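Local structure of 6-phosphogluconate dehydrogenase (Pseudomonas syringae, 5U5G) at residues G141-Y146 and V160-E165. The protein probably catalyses the NADPH-dependent reduction of 2-oxopropylphosphonate to 2-hydroxypropylphosphonate in fosfomycin biosynthesis. Sequence-based numbering, arbitrary orientation.
Sequences GRPEAY and VTYVPE
The phenol rings of Y146 and Y162 form an offset (parallel-displaced) face-to-face stack, their planes inclined by only 14° and their centroids 4.1 Å apart. The two side chains run past each other in opposite directions: CE2 of Y146 sits 3.6 Å from CG of Y162, and the Y146 hydroxyl end passes over CB of Y162. Both residues place CG anti to the backbone N (chi1 172° for Y146), which sends one ring out from the helix and the other out from the strand to meet between them. P164, two residues beyond Y162, covers the opposite face of the Y162 ring with its CG, 3.7 Å above the plane and displaced toward the rim, so this ring is sandwiched between a tyrosine and a proline. V160 CG1 comes up to the edge of the Y146 ring, 3.3 Å from its OH. The contact belongs to the last beta-alpha-beta unit of the cofactor-binding domain, in which strand 135-139 leads into helix 143-156 and returns as strand 157-162, the outermost strand on this side of the sheet; V139 on the neighbouring strand also touches both tyrosines. Just ahead of the helix, Y162 OH donates a 2.7 Å hydrogen bond to G141 O, reaching it from 28° out of the carbonyl plane. This bond fixes the direction of the Y162 hydroxyl. Y162 OH also lies 3.5 Å from P143 CD. G141 is gripped at its other end as well, its N donating to P164 O over 2.9 Å. The backbone of G141 adopts a conformation that calls for glycine, and it leads into R142, the N-cap residue, whose O accepts a hydrogen bond from Y146 N in the first helical turn.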
loop_
_atom_site.group_PDB
_atom_site.type_symbol
_atom_site.label_atom_id
_atom_site.label_comp_id
_atom_site.label_asym_id
_atom_site.label_seq_id
_atom_site.Cartn_x
_atom_site.Cartn_y
_atom_site.Cartn_z
ATOM N N GLY A 141 -17.318 14.139 -16.572
ATOM C CA GLY A 141 -17.889 15.291 -17.229
ATOM C C GLY A 141 -17.783 15.204 -18.740
ATOM O O GLY A 141 -17.306 14.204 -19.292
ATOM N N ARG A 142 -18.206 16.302 -19.428
ATOM C CA ARG A 142 -18.356 16.217 -20.866
ATOM C C ARG A 142 -17.012 16.406 -21.564
ATOM O O ARG A 142 -16.140 17.130 -21.068
ATOM C CB ARG A 142 -19.351 17.260 -21.346
ATOM C CG ARG A 142 -20.698 17.135 -20.661
ATOM C CD ARG A 142 -21.832 17.537 -21.603
ATOM N NE ARG A 142 -21.393 18.622 -22.452
ATOM C CZ ARG A 142 -22.054 19.013 -23.537
ATOM N NH1 ARG A 142 -23.192 18.407 -23.882
ATOM N NH2 ARG A 142 -21.596 20.013 -24.285
ATOM N N PRO A 143 -16.830 15.736 -22.708
ATOM C CA PRO A 143 -15.494 15.675 -23.320
ATOM C C PRO A 143 -14.973 17.004 -23.852
ATOM O O PRO A 143 -13.753 17.221 -23.835
ATOM C CB PRO A 143 -15.674 14.635 -24.442
ATOM C CG PRO A 143 -17.132 14.609 -24.710
ATOM C CD PRO A 143 -17.785 14.839 -23.382
ATOM N N GLU A 144 -15.823 17.910 -24.327
ATOM C CA GLU A 144 -15.260 19.163 -24.820
ATOM C C GLU A 144 -14.721 20.018 -23.672
ATOM O O GLU A 144 -13.602 20.537 -23.749
ATOM C CB GLU A 144 -16.286 19.937 -25.647
ATOM C CG GLU A 144 -15.668 21.186 -26.264
ATOM C CD GLU A 144 -16.681 22.221 -26.753
ATOM O OE1 GLU A 144 -17.805 22.294 -26.208
ATOM O OE2 GLU A 144 -16.307 22.978 -27.668
ATOM N N ALA A 145 -15.493 20.164 -22.595
ATOM C CA ALA A 145 -14.998 20.883 -21.424
ATOM C C ALA A 145 -13.756 20.217 -20.848
ATOM O O ALA A 145 -12.797 20.900 -20.473
ATOM C CB ALA A 145 -16.093 20.980 -20.362
ATOM N N TYR A 146 -13.751 18.885 -20.771
ATOM C CA TYR A 146 -12.557 18.181 -20.316
ATOM C C TYR A 146 -11.355 18.540 -21.178
ATOM O O TYR A 146 -10.295 18.910 -20.662
ATOM C CB TYR A 146 -12.799 16.670 -20.329
ATOM C CG TYR A 146 -11.562 15.845 -20.050
ATOM C CD1 TYR A 146 -10.831 16.029 -18.885
ATOM C CD2 TYR A 146 -11.132 14.872 -20.946
ATOM C CE1 TYR A 146 -9.705 15.277 -18.620
ATOM C CE2 TYR A 146 -10.010 14.112 -20.688
ATOM C CZ TYR A 146 -9.299 14.323 -19.524
ATOM O OH TYR A 146 -8.180 13.579 -19.250
ATOM N N VAL A 160 -3.990 11.368 -15.070
ATOM C CA VAL A 160 -5.371 11.828 -15.181
ATOM C C VAL A 160 -6.201 10.696 -15.783
ATOM O O VAL A 160 -5.950 10.281 -16.920
ATOM C CB VAL A 160 -5.486 13.107 -16.034
ATOM C CG1 VAL A 160 -6.936 13.544 -16.161
ATOM C CG2 VAL A 160 -4.649 14.240 -15.442
ATOM N N THR A 161 -7.186 10.197 -15.028
ATOM C CA THR A 161 -8.062 9.113 -15.485
ATOM C C THR A 161 -9.435 9.694 -15.817
ATOM O O THR A 161 -10.179 10.107 -14.920
ATOM C CB THR A 161 -8.181 8.001 -14.435
ATOM O OG1 THR A 161 -6.885 7.477 -14.124
ATOM C CG2 THR A 161 -9.048 6.857 -14.955
ATOM N N TYR A 162 -9.782 9.710 -17.104
ATOM C CA TYR A 162 -11.054 10.255 -17.562
ATOM C C TYR A 162 -12.120 9.162 -17.533
ATOM O O TYR A 162 -12.015 8.169 -18.261
ATOM C CB TYR A 162 -10.897 10.828 -18.970
ATOM C CG TYR A 162 -12.125 11.495 -19.533
ATOM C CD1 TYR A 162 -12.918 12.313 -18.743
ATOM C CD2 TYR A 162 -12.467 11.343 -20.879
ATOM C CE1 TYR A 162 -14.040 12.944 -19.268
ATOM C CE2 TYR A 162 -13.583 11.975 -21.411
ATOM C CZ TYR A 162 -14.364 12.771 -20.599
ATOM O OH TYR A 162 -15.478 13.392 -21.109
ATOM N N VAL A 163 -13.130 9.339 -16.686
ATOM C CA VAL A 163 -14.265 8.423 -16.606
ATOM C C VAL A 163 -15.539 9.258 -16.752
ATOM O O VAL A 163 -16.101 9.735 -15.753
ATOM C CB VAL A 163 -14.222 7.596 -15.308
ATOM C CG1 VAL A 163 -13.200 6.457 -15.439
ATOM C CG2 VAL A 163 -13.861 8.494 -14.087
ATOM N N PRO A 164 -16.050 9.417 -17.980
ATOM C CA PRO A 164 -16.977 10.532 -18.272
ATOM C C PRO A 164 -18.252 10.554 -17.448
ATOM O O PRO A 164 -18.749 11.645 -17.140
ATOM C CB PRO A 164 -17.297 10.335 -19.765
ATOM C CG PRO A 164 -16.191 9.511 -20.310
ATOM C CD PRO A 164 -15.697 8.644 -19.183
ATOM N N GLU A 165 -18.802 9.394 -17.104
ATOM C CA GLU A 165 -20.111 9.334 -16.460
ATOM C C GLU A 165 -20.140 10.177 -15.188
ATOM O O GLU A 165 -19.297 9.982 -14.301
ATOM C CB GLU A 165 -20.463 7.887 -16.125
ATOM C CG GLU A 165 -21.769 7.727 -15.365
ATOM C CD GLU A 165 -22.023 6.288 -14.910
ATOM O OE1 GLU A 165 -21.043 5.554 -14.654
ATOM O OE2 GLU A 165 -23.205 5.887 -14.821
#